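Local coordinates for UPF0098 protein CT_736 (Chlamydia trachomatis, PDB 3N08) that is of uncharacterised function but belongs to the phosphatidylethanolamine-binding protein family and, like its relatives, may bind small anionic ligands such as phosphorylated groups, at residues B[11-16]-B[145-150]; B[21-26]-B[100-105]; B[49-54]-B[109-114]; B[61-66]-B[90-95]. All coordinates share one frame; numbering follows the deposited sequence. Where two conformers were deposited one is given.

Interaction 1: B[11-16]-B[145-150]; sequences FSYGRP and ELMGTY
Tyr-13 reaches along strand 140-150 and donates a hydrogen bond to Glu-145. The contact is a short, weakly bonded parallel pairing at the edge of the six-stranded mixed sheet of the PEBP fold. A type II turn, Ser-12 to Arg-15, leads into strand 15-16, where Pro-16 pairs with Thr-149. The Tyr-13 OH to Glu-145 OE2 bond is short, 2.6 Å, and meets the carboxylate oxygen nearly along its C-O axis. Ring and carboxylate planes lie 28° apart. Met-147 CB sits over one face of the same ring, a CH-pi contact with CB 3.9 Å from the Tyr-13 ring centroid. With CG anti to the backbone N (chi1 -166°), the tyrosine lies across the Met-147 side chain at about a right angle. Its ring is thus held by a bond at the rim and by packing on a face.

Phe-11 packs beside Leu-146 and Gly-148. Its CE2 lies 3.8 Å from Leu-146 CD2 and 3.6 Å from Gly-148 CA. Gly-148 has no side chain, and the Phe-11 ring occupies the side where one would project.

Two backbone bonds fix the register. Gly-14 N gives to Met-147 O at 2.8 Å, and Thr-149 N gives to Arg-15 O at 2.9 Å. Farther out, Tyr-111 of strand 108-117 packs against Tyr-13, Glu-145 and Met-147. Glu-40 of the second subunit also packs on Tyr-13 and Met-147, so this edge is part of the contact with that subunit. One water bridges the segments, 2.8 Å from Gly-14 O and 2.7 Å from Thr-149 OG1.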
loop_
_atom_site.group_PDB
_atom_site.type_symbol
_atom_site.label_atom_id
_atom_site.label_comp_id
_atom_site.label_asym_id
_atom_site.label_seq_id
_atom_site.Cartn_x
_atom_site.Cartn_y
_atom_site.Cartn_z
ATOM N N PHE B 11 -1.104 -9.627 -10.472
ATOM C CA PHE B 11 0.289 -9.793 -10.068
ATOM C C PHE B 11 0.551 -9.014 -8.801
ATOM O O PHE B 11 -0.021 -7.941 -8.585
ATOM C CB PHE B 11 1.293 -9.344 -11.137
ATOM C CG PHE B 11 1.158 -7.914 -11.558
ATOM C CD1 PHE B 11 0.219 -7.528 -12.502
ATOM C CD2 PHE B 11 1.990 -6.942 -11.020
ATOM C CE1 PHE B 11 0.109 -6.180 -12.874
ATOM C CE2 PHE B 11 1.871 -5.618 -11.393
ATOM C CZ PHE B 11 0.937 -5.235 -12.311
ATOM N N SER B 12 1.450 -9.560 -7.989
ATOM C CA SER B 12 1.912 -8.908 -6.779
ATOM C C SER B 12 3.187 -8.104 -7.049
ATOM O O SER B 12 3.823 -8.257 -8.093
ATOM C CB SER B 12 2.171 -9.949 -5.692
ATOM O OG SER B 12 0.965 -10.599 -5.340
ATOM N N TYR B 13 3.559 -7.268 -6.088
ATOM C CA TYR B 13 4.686 -6.366 -6.270
ATOM C C TYR B 13 5.967 -7.120 -6.664
ATOM O O TYR B 13 6.416 -8.020 -5.970
ATOM C CB TYR B 13 4.925 -5.525 -5.006
ATOM C CG TYR B 13 5.848 -4.368 -5.262
ATOM C CD1 TYR B 13 7.205 -4.572 -5.361
ATOM C CD2 TYR B 13 5.362 -3.073 -5.444
ATOM C CE1 TYR B 13 8.056 -3.533 -5.623
ATOM C CE2 TYR B 13 6.196 -2.034 -5.696
ATOM C CZ TYR B 13 7.536 -2.269 -5.808
ATOM O OH TYR B 13 8.383 -1.211 -6.066
ATOM N N GLY B 14 6.541 -6.701 -7.782
ATOM C CA GLY B 14 7.808 -7.237 -8.246
ATOM C C GLY B 14 7.676 -8.560 -8.974
ATOM O O GLY B 14 8.707 -9.143 -9.318
ATOM N N ARG B 15 6.463 -9.041 -9.199
ATOM C CA ARG B 15 6.257 -10.325 -9.880
ATOM C C ARG B 15 5.901 -10.095 -11.346
ATOM O O ARG B 15 5.612 -8.982 -11.738
ATOM C CB ARG B 15 5.165 -11.151 -9.191
ATOM C CG ARG B 15 5.458 -11.426 -7.700
ATOM C CD ARG B 15 6.874 -11.947 -7.472
ATOM N NE ARG B 15 7.087 -13.206 -8.197
ATOM C CZ ARG B 15 8.270 -13.700 -8.559
ATOM N NH1 ARG B 15 9.387 -13.055 -8.282
ATOM N NH2 ARG B 15 8.331 -14.853 -9.214
ATOM N N PRO B 16 5.948 -11.151 -12.148
ATOM C CA PRO B 16 5.675 -10.993 -13.579
ATOM C C PRO B 16 4.232 -10.614 -13.876
ATOM O O PRO B 16 3.282 -11.216 -13.330
ATOM C CB PRO B 16 5.989 -12.385 -14.150
ATOM C CG PRO B 16 6.998 -12.968 -13.209
ATOM C CD PRO B 16 6.526 -12.468 -11.849
ATOM N N GLU B 145 2.133 2.865 -4.949
ATOM C CA GLU B 145 2.990 2.335 -6.005
ATOM C C GLU B 145 2.807 0.833 -6.116
ATOM O O GLU B 145 2.733 0.142 -5.101
ATOM C CB GLU B 145 4.455 2.630 -5.682
ATOM C CG GLU B 145 5.497 1.981 -6.605
ATOM C CD GLU B 145 6.947 2.244 -6.143
ATOM O OE1 GLU B 145 7.307 3.415 -5.883
ATOM O OE2 GLU B 145 7.712 1.278 -6.038
ATOM N N LEU B 146 2.761 0.351 -7.349
ATOM C CA LEU B 146 2.791 -1.066 -7.672
ATOM C C LEU B 146 3.846 -1.245 -8.756
ATOM O O LEU B 146 4.068 -0.354 -9.543
ATOM C CB LEU B 146 1.405 -1.505 -8.159
ATOM C CG LEU B 146 1.303 -2.933 -8.684
ATOM C CD1 LEU B 146 1.518 -3.989 -7.577
ATOM C CD2 LEU B 146 -0.083 -3.121 -9.304
ATOM N N MET B 147 4.507 -2.385 -8.776
ATOM C CA MET B 147 5.461 -2.682 -9.839
ATOM C C MET B 147 5.270 -4.120 -10.250
ATOM O O MET B 147 5.026 -4.975 -9.425
ATOM C CB MET B 147 6.903 -2.439 -9.356
ATOM C CG MET B 147 7.962 -2.624 -10.473
ATOM S SD MET B 147 8.645 -4.331 -10.622
ATOM C CE MET B 147 9.864 -4.248 -9.264
ATOM N N GLY B 148 5.347 -4.382 -11.553
ATOM C CA GLY B 148 5.433 -5.746 -12.066
ATOM C C GLY B 148 6.473 -5.813 -13.157
ATOM O O GLY B 148 6.811 -4.781 -13.738
ATOM N N THR B 149 6.946 -7.012 -13.472
ATOM C CA THR B 149 7.984 -7.153 -14.479
ATOM C C THR B 149 7.431 -7.794 -15.760
ATOM O O THR B 149 6.388 -8.450 -15.755
ATOM C CB THR B 149 9.152 -8.003 -13.957
ATOM O OG1 THR B 149 8.681 -9.318 -13.638
ATOM C CG2 THR B 149 9.766 -7.371 -12.722
ATOM N N TYR B 150 8.129 -7.607 -16.866
ATOM C CA TYR B 150 7.829 -8.412 -18.051
ATOM C C TYR B 150 9.093 -8.727 -18.786
ATOM O O TYR B 150 10.004 -7.888 -18.880
ATOM C CB TYR B 150 6.789 -7.755 -18.990
ATOM C CG TYR B 150 6.207 -8.830 -19.883
ATOM C CD1 TYR B 150 5.210 -9.682 -19.412
ATOM C CD2 TYR B 150 6.717 -9.061 -21.160
ATOM C CE1 TYR B 150 4.736 -10.717 -20.171
ATOM C CE2 TYR B 150 6.243 -10.123 -21.929
ATOM C CZ TYR B 150 5.249 -10.950 -21.411
ATOM O OH TYR B 150 4.745 -12.016 -22.138
HETATM O O HOH W 1 9.608 -10.684 -11.498
#

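Interaction 2: B[21-26]-B[100-105]; sequences YSCQGV and PPCPPD
Cys-23 N donates to Pro-101 O at 2.9 Å. This bond sets the two loops side by side. Next to it the chains are joined covalently: Cys-23 SG and Cys-102 SG form a disulfide of 2.1 Å, with chi3 71°. The two cysteines approach differently. Cys-23 SG stands between its own backbone N and carbonyl carbon (chi1 69°), while Cys-102 SG is anti to its N (chi1 -159°). The bridge is compact. Cys-23 CB and Cys-102 CB are 3.4 Å apart, closer than ordinary van der Waals contact.

Pro-100 and Pro-101 pack on the Tyr-21 carbonyl. Pro-100 CB lies 3.3 Å from Tyr-21 O, and Pro-101 CD touches the same oxygen. That carbonyl also accepts a hydrogen bond from Tyr-98 OH. Ser-22 puts its CB against Pro-101 O, but its hydroxyl serves its own loop. Ser-22 OG accepts from Gln-24 N at 3.0 Å and also bonds Lys-19 O. These bonds hold the start of the type I turn from Ser-22 to Gly-25.

Neither segment has regular secondary structure. Tyr-150 of strand 140-150 and Tyr-110 of strand 108-117 pack against Pro-101 and Pro-103. The arrangement is a disulfide-linked pair of loops at one end of the PEBP beta fold, with an ST turn at Ser-22.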
loop_
_atom_site.group_PDB
_atom_site.type_symbol
_atom_site.label_atom_id
_atom_site.label_comp_id
_atom_site.label_asym_id
_atom_site.label_seq_id
_atom_site.Cartn_x
_atom_site.Cartn_y
_atom_site.Cartn_z
ATOM N N TYR B 21 -1.379 -9.042 -20.879
ATOM C CA TYR B 21 -1.319 -7.572 -20.800
ATOM C C TYR B 21 -0.108 -7.014 -21.541
ATOM O O TYR B 21 0.092 -5.793 -21.576
ATOM C CB TYR B 21 -1.310 -7.128 -19.333
ATOM C CG TYR B 21 -2.422 -7.802 -18.572
ATOM C CD1 TYR B 21 -3.753 -7.606 -18.908
ATOM C CD2 TYR B 21 -2.135 -8.696 -17.555
ATOM C CE1 TYR B 21 -4.775 -8.275 -18.228
ATOM C CE2 TYR B 21 -3.126 -9.370 -16.889
ATOM C CZ TYR B 21 -4.451 -9.143 -17.213
ATOM O OH TYR B 21 -5.457 -9.798 -16.530
ATOM N N SER B 22 0.670 -7.898 -22.174
ATOM C CA SER B 22 1.842 -7.516 -22.932
ATOM C C SER B 22 1.576 -7.584 -24.438
ATOM O O SER B 22 0.541 -8.051 -24.866
ATOM C CB SER B 22 3.012 -8.462 -22.607
ATOM O OG SER B 22 2.875 -9.705 -23.287
ATOM N N CYS B 23 2.561 -7.193 -25.231
ATOM C CA CYS B 23 2.445 -7.307 -26.660
ATOM C C CYS B 23 2.416 -8.759 -27.107
ATOM O O CYS B 23 2.059 -9.005 -28.253
ATOM C CB CYS B 23 3.627 -6.612 -27.315
ATOM S SG CYS B 23 5.187 -7.467 -27.050
ATOM N N GLN B 24 2.820 -9.705 -26.262
ATOM C CA GLN B 24 2.764 -11.130 -26.619
ATOM C C GLN B 24 1.389 -11.752 -26.449
ATOM O O GLN B 24 1.171 -12.885 -26.892
ATOM C CB GLN B 24 3.758 -11.944 -25.810
ATOM C CG GLN B 24 5.182 -11.576 -26.069
ATOM C CD GLN B 24 6.167 -12.563 -25.448
ATOM O OE1 GLN B 24 6.247 -12.699 -24.220
ATOM N NE2 GLN B 24 6.922 -13.255 -26.288
ATOM N N GLY B 25 0.470 -11.036 -25.817
ATOM C CA GLY B 25 -0.903 -11.486 -25.690
ATOM C C GLY B 25 -1.787 -10.470 -26.377
ATOM O O GLY B 25 -1.364 -9.775 -27.297
ATOM N N VAL B 26 -3.014 -10.356 -25.903
ATOM C CA VAL B 26 -3.933 -9.388 -26.488
ATOM C C VAL B 26 -3.514 -7.915 -26.220
ATOM O O VAL B 26 -3.889 -7.002 -26.952
ATOM C CB VAL B 26 -5.404 -9.668 -26.046
ATOM C CG1 VAL B 26 -5.911 -10.969 -26.699
ATOM C CG2 VAL B 26 -5.544 -9.737 -24.529
ATOM N N PRO B 100 1.129 -1.585 -24.213
ATOM C CA PRO B 100 1.546 -2.733 -23.409
ATOM C C PRO B 100 3.060 -2.876 -23.300
ATOM O O PRO B 100 3.804 -2.476 -24.201
ATOM C CB PRO B 100 0.977 -3.937 -24.174
ATOM C CG PRO B 100 0.877 -3.484 -25.539
ATOM C CD PRO B 100 0.526 -2.003 -25.485
ATOM N N PRO B 101 3.531 -3.487 -22.217
ATOM C CA PRO B 101 4.929 -3.930 -22.186
ATOM C C PRO B 101 5.305 -4.726 -23.423
ATOM O O PRO B 101 4.571 -5.615 -23.846
ATOM C CB PRO B 101 4.966 -4.828 -20.946
ATOM C CG PRO B 101 3.934 -4.212 -20.039
ATOM C CD PRO B 101 2.811 -3.823 -20.975
ATOM N N CYS B 102 6.472 -4.420 -23.990
ATOM C CA CYS B 102 7.012 -5.205 -25.093
ATOM C C CYS B 102 8.533 -5.057 -25.064
ATOM O O CYS B 102 9.146 -4.512 -25.979
ATOM C CB CYS B 102 6.377 -4.771 -26.414
ATOM S SG CYS B 102 6.497 -6.034 -27.717
ATOM N N PRO B 103 9.141 -5.525 -23.975
ATOM C CA PRO B 103 10.571 -5.265 -23.779
ATOM C C PRO B 103 11.425 -6.061 -24.750
ATOM O O PRO B 103 11.314 -7.280 -24.806
ATOM C CB PRO B 103 10.795 -5.724 -22.331
ATOM C CG PRO B 103 9.731 -6.722 -22.070
ATOM C CD PRO B 103 8.548 -6.263 -22.851
ATOM N N PRO B 104 12.288 -5.399 -25.530
ATOM C CA PRO B 104 13.001 -6.158 -26.568
ATOM C C PRO B 104 14.266 -6.841 -26.076
ATOM O O PRO B 104 14.670 -7.839 -26.695
ATOM C CB PRO B 104 13.404 -5.068 -27.565
ATOM C CG PRO B 104 13.550 -3.838 -26.713
ATOM C CD PRO B 104 12.433 -3.946 -25.710
ATOM N N ASP B 105 14.875 -6.320 -25.022
ATOM C CA ASP B 105 16.283 -6.607 -24.708
ATOM C C ASP B 105 16.540 -7.355 -23.407
ATOM O O ASP B 105 17.660 -7.857 -23.194
ATOM C CB ASP B 105 17.101 -5.298 -24.657
ATOM C CG ASP B 105 16.584 -4.302 -23.615
ATOM O OD1 ASP B 105 15.373 -4.296 -23.317
ATOM O OD2 ASP B 105 17.404 -3.505 -23.135
#

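Interaction 3: B[49-54]-B[109-114]; sequences EDPDVP and RYYFYA
Glu-49 and Tyr-111 form a hydrogen-bonded pair between the antiparallel strands 43-50 and 108-117. Glu-49 N to Tyr-111 O and Tyr-111 N to Glu-49 O are both 2.9 Å. This is the buried, closely packed part. Asp-50 lies here against Tyr-110, with Asp-50 OD2 3.3 Å from Tyr-110 CE1. Its OD1 accepts from Asp-52 N, an Asx turn, while OD2 bonds His-108 ND1. Pro-51 packs at the edge of the Tyr-111 ring.

The outer side is polar. Arg-109 is exposed and meets Asp-52 side-on in a two-bond salt bridge. Arg-109 NH2 gives to Asp-52 OD1 at 2.8 Å, and Arg-109 NE gives to Asp-52 OD2 at 2.9 Å. Both oxygens use their syn lone pairs, and the carboxylate and guanidinium planes are only 12° apart. The bend of Arg-109 at chi3 (-64°) turns its NE edge to the acid. Asp-52 OD2 takes a further bond on its anti side, from Arg-109 N. Elsewhere a water joins Glu-49 OE2 to the hydroxyl of partly exposed Tyr-113.

The Asp-Pro-Asp run and the His-Arg pair match conserved PEBP motifs that, as in relatives, probably line the anion pocket. Lys-129, paired with Glu-49 OE1, and Arg-109 would offset the charges of Glu-49 and Asp-52. The Asx turn fixes the backbone of Asp-52, whose carboxylate takes three bonds from Arg-109.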
loop_
_atom_site.group_PDB
_atom_site.type_symbol
_atom_site.label_atom_id
_atom_site.label_comp_id
_atom_site.label_asym_id
_atom_site.label_seq_id
_atom_site.Cartn_x
_atom_site.Cartn_y
_atom_site.Cartn_z
ATOM N N GLU B 49 4.986 3.638 -16.009
ATOM C CA GLU B 49 6.203 3.893 -16.736
ATOM C C GLU B 49 7.233 2.798 -16.585
ATOM O O GLU B 49 7.206 2.012 -15.639
ATOM C CB GLU B 49 6.781 5.226 -16.335
ATOM C CG GLU B 49 7.117 5.326 -14.888
ATOM C CD GLU B 49 7.484 6.752 -14.465
ATOM O OE1 GLU B 49 6.934 7.717 -15.038
ATOM O OE2 GLU B 49 8.336 6.912 -13.568
ATOM N N ASP B 50 8.179 2.799 -17.535
ATOM C CA ASP B 50 9.251 1.800 -17.642
ATOM C C ASP B 50 10.614 2.498 -17.602
ATOM O O ASP B 50 11.029 3.116 -18.570
ATOM C CB ASP B 50 9.056 1.044 -18.947
ATOM C CG ASP B 50 10.133 -0.024 -19.207
ATOM O OD1 ASP B 50 10.998 -0.279 -18.353
ATOM O OD2 ASP B 50 10.045 -0.645 -20.303
ATOM N N PRO B 51 11.303 2.445 -16.459
ATOM C CA PRO B 51 12.619 3.066 -16.343
ATOM C C PRO B 51 13.713 2.171 -16.931
ATOM O O PRO B 51 14.900 2.528 -16.877
ATOM C CB PRO B 51 12.783 3.207 -14.827
ATOM C CG PRO B 51 12.033 1.996 -14.289
ATOM C CD PRO B 51 10.840 1.870 -15.180
ATOM N N ASP B 52 13.344 1.028 -17.505
ATOM C CA ASP B 52 14.294 0.046 -18.029
ATOM C C ASP B 52 14.267 0.028 -19.561
ATOM O O ASP B 52 14.814 -0.860 -20.216
ATOM C CB ASP B 52 13.992 -1.352 -17.473
ATOM C CG ASP B 52 14.241 -1.448 -15.984
ATOM O OD1 ASP B 52 14.998 -0.631 -15.447
ATOM O OD2 ASP B 52 13.690 -2.350 -15.330
ATOM N N VAL B 53 13.617 1.013 -20.161
ATOM C CA VAL B 53 13.625 1.146 -21.604
ATOM C C VAL B 53 15.085 1.275 -22.083
ATOM O O VAL B 53 15.910 1.918 -21.442
ATOM C CB VAL B 53 12.747 2.350 -22.026
ATOM C CG1 VAL B 53 13.316 3.656 -21.471
ATOM C CG2 VAL B 53 12.623 2.409 -23.551
ATOM N N PRO B 54 15.426 0.638 -23.228
ATOM C CA PRO B 54 16.823 0.761 -23.671
ATOM C C PRO B 54 17.214 2.230 -23.917
ATOM O O PRO B 54 16.529 2.932 -24.643
ATOM C CB PRO B 54 16.871 -0.051 -24.961
ATOM C CG PRO B 54 15.694 -0.941 -24.921
ATOM C CD PRO B 54 14.652 -0.295 -24.059
ATOM N N ARG B 109 11.087 -3.575 -15.523
ATOM C CA ARG B 109 10.155 -3.220 -14.465
ATOM C C ARG B 109 9.204 -2.135 -14.929
ATOM O O ARG B 109 9.620 -1.151 -15.550
ATOM C CB ARG B 109 10.964 -2.710 -13.264
ATOM C CG ARG B 109 11.874 -3.729 -12.654
ATOM C CD ARG B 109 12.879 -3.070 -11.707
ATOM N NE ARG B 109 13.775 -2.176 -12.433
ATOM C CZ ARG B 109 14.642 -1.356 -11.871
ATOM N NH1 ARG B 109 14.731 -1.321 -10.540
ATOM N NH2 ARG B 109 15.414 -0.588 -12.632
ATOM N N TYR B 110 7.923 -2.344 -14.651
ATOM C CA TYR B 110 6.865 -1.402 -14.984
ATOM C C TYR B 110 6.266 -0.916 -13.669
ATOM O O TYR B 110 5.693 -1.699 -12.891
ATOM C CB TYR B 110 5.808 -2.078 -15.896
ATOM C CG TYR B 110 6.428 -2.523 -17.181
ATOM C CD1 TYR B 110 6.530 -1.671 -18.265
ATOM C CD2 TYR B 110 7.028 -3.766 -17.270
ATOM C CE1 TYR B 110 7.177 -2.063 -19.434
ATOM C CE2 TYR B 110 7.695 -4.158 -18.415
ATOM C CZ TYR B 110 7.751 -3.308 -19.492
ATOM O OH TYR B 110 8.446 -3.729 -20.611
ATOM N N TYR B 111 6.416 0.381 -13.434
ATOM C CA TYR B 111 5.957 1.018 -12.203
ATOM C C TYR B 111 4.637 1.713 -12.462
ATOM O O TYR B 111 4.473 2.445 -13.460
ATOM C CB TYR B 111 6.986 2.016 -11.710
ATOM C CG TYR B 111 8.191 1.356 -11.085
ATOM C CD1 TYR B 111 8.239 1.098 -9.723
ATOM C CD2 TYR B 111 9.289 0.980 -11.857
ATOM C CE1 TYR B 111 9.332 0.501 -9.146
ATOM C CE2 TYR B 111 10.375 0.382 -11.285
ATOM C CZ TYR B 111 10.393 0.139 -9.926
ATOM O OH TYR B 111 11.514 -0.480 -9.385
ATOM N N PHE B 112 3.686 1.457 -11.571
ATOM C CA PHE B 112 2.350 2.012 -11.610
ATOM C C PHE B 112 2.204 2.921 -10.398
ATOM O O PHE B 112 2.329 2.479 -9.259
ATOM C CB PHE B 112 1.319 0.901 -11.480
ATOM C CG PHE B 112 1.316 -0.101 -12.594
ATOM C CD1 PHE B 112 2.358 -1.019 -12.753
ATOM C CD2 PHE B 112 0.271 -0.148 -13.471
ATOM C CE1 PHE B 112 2.321 -1.942 -13.788
ATOM C CE2 PHE B 112 0.240 -1.071 -14.495
ATOM C CZ PHE B 112 1.272 -1.968 -14.645
ATOM N N TYR B 113 2.022 4.206 -10.636
ATOM C CA TYR B 113 1.961 5.189 -9.568
ATOM C C TYR B 113 0.555 5.747 -9.503
ATOM O O TYR B 113 0.032 6.205 -10.510
ATOM C CB TYR B 113 2.934 6.338 -9.848
ATOM C CG TYR B 113 4.379 5.914 -9.886
ATOM C CD1 TYR B 113 5.015 5.487 -8.740
ATOM C CD2 TYR B 113 5.100 5.919 -11.059
ATOM C CE1 TYR B 113 6.364 5.096 -8.760
ATOM C CE2 TYR B 113 6.439 5.551 -11.083
ATOM C CZ TYR B 113 7.043 5.132 -9.935
ATOM O OH TYR B 113 8.383 4.751 -9.988
ATOM N N ALA B 114 -0.023 5.751 -8.310
ATOM C CA ALA B 114 -1.300 6.391 -8.091
ATOM C C ALA B 114 -1.110 7.625 -7.218
ATOM O O ALA B 114 -0.300 7.636 -6.274
ATOM C CB ALA B 114 -2.275 5.437 -7.426
HETATM O O HOH W 2 9.588 4.670 -12.563
#

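Interaction 4: B[61-66]-B[90-95]; sequences GLWIHW and LNTAGE
Thr-92 sets its CG2 methyl over one face of the Trp-63 indole, above the centre of the six-membered ring. The contact joins the start of strand 63-71, in the mixed sheet of the PEBP fold, to a type I turn from Asn-91 to Gly-94. Thr-92 CG2 is 3.5 Å from the centroid of that Trp-63 ring and 8° off its normal, a well-centred CH-pi contact. Ala-93 CB lies more loosely by, 4.3 Å from Trp-63 CZ2.

The two branches of Thr-92 do different work. The methyl is anti to the backbone N and faces the ring. The hydroxyl oxygen is anti to the carbonyl carbon (chi1 -65°) and turns to the strand, where it accepts from Ile-64 N at 2.7 Å. In return Thr-92 N gives to Ile-64 O at 3.0 Å. Ile-64 is therefore gripped at both its N-H and its carbonyl by one residue. The Ile-64 and Thr-92 side chains cross at about a right angle, and Thr-92 OG1 rests 3.4 Å from Ile-64 CB.

His-65 points away from the turn, and its ND1 bonds Cys-99 O. Asn-91 sends its ND2 to Gly-97 O, which ties the turn to the next part of its own loop. The Asn-91 side chain also meets the strand directly, with CB 3.2 Å from Ile-64 O.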
loop_
_atom_site.group_PDB
_atom_site.type_symbol
_atom_site.label_atom_id
_atom_site.label_comp_id
_atom_site.label_asym_id
_atom_site.label_seq_id
_atom_site.Cartn_x
_atom_site.Cartn_y
_atom_site.Cartn_z
ATOM N N GLY B 61 15.846 7.537 -20.454
ATOM C CA GLY B 61 15.688 6.251 -19.791
ATOM C C GLY B 61 14.329 5.978 -19.178
ATOM O O GLY B 61 14.226 5.119 -18.280
ATOM N N LEU B 62 13.284 6.652 -19.662
ATOM C CA LEU B 62 11.953 6.480 -19.080
ATOM C C LEU B 62 10.879 6.544 -20.141
ATOM O O LEU B 62 10.709 7.561 -20.789
ATOM C CB LEU B 62 11.704 7.554 -18.020
ATOM C CG LEU B 62 10.505 7.340 -17.079
ATOM C CD1 LEU B 62 10.652 6.039 -16.281
ATOM C CD2 LEU B 62 10.361 8.510 -16.103
ATOM N N TRP B 63 10.152 5.446 -20.297
ATOM C CA TRP B 63 9.050 5.377 -21.256
ATOM C C TRP B 63 7.698 5.304 -20.534
ATOM O O TRP B 63 7.486 4.403 -19.705
ATOM C CB TRP B 63 9.228 4.157 -22.150
ATOM C CG TRP B 63 8.441 4.235 -23.419
ATOM C CD1 TRP B 63 7.136 3.900 -23.613
ATOM C CD2 TRP B 63 8.946 4.664 -24.678
ATOM N NE1 TRP B 63 6.783 4.132 -24.933
ATOM C CE2 TRP B 63 7.892 4.581 -25.605
ATOM C CE3 TRP B 63 10.200 5.108 -25.112
ATOM C CZ2 TRP B 63 8.047 4.941 -26.940
ATOM C CZ3 TRP B 63 10.351 5.466 -26.429
ATOM C CH2 TRP B 63 9.280 5.375 -27.333
ATOM N N ILE B 64 6.823 6.253 -20.825
ATOM C CA ILE B 64 5.497 6.296 -20.204
ATOM C C ILE B 64 4.547 5.427 -21.006
ATOM O O ILE B 64 4.377 5.621 -22.229
ATOM C CB ILE B 64 4.960 7.744 -20.161
ATOM C CG1 ILE B 64 5.897 8.681 -19.402
ATOM C CG2 ILE B 64 3.559 7.746 -19.572
ATOM C CD1 ILE B 64 6.451 8.165 -18.122
ATOM N N HIS B 65 3.980 4.446 -20.330
ATOM C CA HIS B 65 3.065 3.505 -20.942
ATOM C C HIS B 65 1.585 3.864 -20.798
ATOM O O HIS B 65 0.784 3.389 -21.571
ATOM C CB HIS B 65 3.331 2.079 -20.409
ATOM C CG HIS B 65 4.539 1.447 -21.016
ATOM N ND1 HIS B 65 4.458 0.500 -22.011
ATOM C CD2 HIS B 65 5.856 1.725 -20.879
ATOM C CE1 HIS B 65 5.671 0.170 -22.417
ATOM N NE2 HIS B 65 6.537 0.902 -21.745
ATOM N N TRP B 66 1.229 4.662 -19.799
ATOM C CA TRP B 66 -0.175 4.998 -19.575
ATOM C C TRP B 66 -0.265 6.202 -18.660
ATOM O O TRP B 66 0.402 6.243 -17.625
ATOM C CB TRP B 66 -0.907 3.815 -18.931
ATOM C CG TRP B 66 -2.400 3.754 -19.147
ATOM C CD1 TRP B 66 -3.146 4.496 -20.004
ATOM C CD2 TRP B 66 -3.300 2.843 -18.501
ATOM N NE1 TRP B 66 -4.481 4.107 -19.918
ATOM C CE2 TRP B 66 -4.590 3.095 -19.008
ATOM C CE3 TRP B 66 -3.134 1.845 -17.539
ATOM C CZ2 TRP B 66 -5.727 2.380 -18.572
ATOM C CZ3 TRP B 66 -4.256 1.128 -17.119
ATOM C CH2 TRP B 66 -5.531 1.402 -17.635
ATOM N N LEU B 90 -1.138 11.211 -22.927
ATOM C CA LEU B 90 -0.275 10.674 -23.956
ATOM C C LEU B 90 0.815 9.819 -23.391
ATOM O O LEU B 90 1.456 10.176 -22.414
ATOM C CB LEU B 90 0.364 11.816 -24.732
ATOM C CG LEU B 90 -0.624 12.741 -25.435
ATOM C CD1 LEU B 90 0.165 13.820 -26.163
ATOM C CD2 LEU B 90 -1.549 12.011 -26.395
ATOM N N ASN B 91 1.035 8.679 -24.023
ATOM C CA ASN B 91 2.178 7.858 -23.702
ATOM C C ASN B 91 3.396 8.379 -24.478
ATOM O O ASN B 91 3.302 9.340 -25.233
ATOM C CB ASN B 91 1.854 6.389 -23.972
ATOM C CG ASN B 91 1.529 6.123 -25.425
ATOM O OD1 ASN B 91 2.193 6.644 -26.327
ATOM N ND2 ASN B 91 0.509 5.295 -25.669
ATOM N N THR B 92 4.548 7.755 -24.300
ATOM C CA THR B 92 5.787 8.296 -24.878
ATOM C C THR B 92 5.828 8.102 -26.385
ATOM O O THR B 92 6.584 8.792 -27.093
ATOM C CB THR B 92 7.010 7.701 -24.153
ATOM O OG1 THR B 92 6.980 8.147 -22.804
ATOM C CG2 THR B 92 8.317 8.154 -24.807
ATOM N N ALA B 93 5.035 7.178 -26.901
ATOM C CA ALA B 93 4.887 7.066 -28.342
ATOM C C ALA B 93 4.108 8.240 -28.938
ATOM O O ALA B 93 4.018 8.365 -30.159
ATOM C CB ALA B 93 4.225 5.756 -28.692
ATOM N N GLY B 94 3.543 9.093 -28.100
ATOM C CA GLY B 94 2.834 10.259 -28.570
ATOM C C GLY B 94 1.382 9.985 -28.900
ATOM O O GLY B 94 0.734 10.817 -29.558
ATOM N N GLU B 95 0.856 8.847 -28.432
ATOM C CA GLU B 95 -0.538 8.492 -28.650
ATOM C C GLU B 95 -1.269 8.424 -27.318
ATOM O O GLU B 95 -0.668 8.299 -26.264
ATOM C CB GLU B 95 -0.641 7.141 -29.370
ATOM C CG GLU B 95 0.005 7.108 -30.767
ATOM C CD GLU B 95 -0.584 8.119 -31.760
ATOM O OE1 GLU B 95 -1.828 8.273 -31.812
ATOM O OE2 GLU B 95 0.202 8.725 -32.540
#

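How the interactions relate
Interactions 1, 3 and 4 all involve the six-stranded mixed sheet; interaction 2 joins two loops at its end. All four are partly buried. Interaction 3 is the most central, its centre about 9 Å from the centre of the chain. Interaction 2 is the farthest out, at about 15 Å between the same points. Interaction 1 lies at the sheet's edge. Interaction 3 shares neighbouring strands with 1 and 4: Gly-148 O meets Tyr-110 N at 2.8 Å, and Trp-63 O meets Asp-50 N at 2.8 Å. Interactions 1 and 4 do not touch. A probable hydrogen bond from Tyr-150 OH to Gln-24 OE1 joins 1 and 2. The chemistry differs: paired charges in 3, a covalent bridge in 2, and methylene or methyl groups over aromatic faces in 1 and 4.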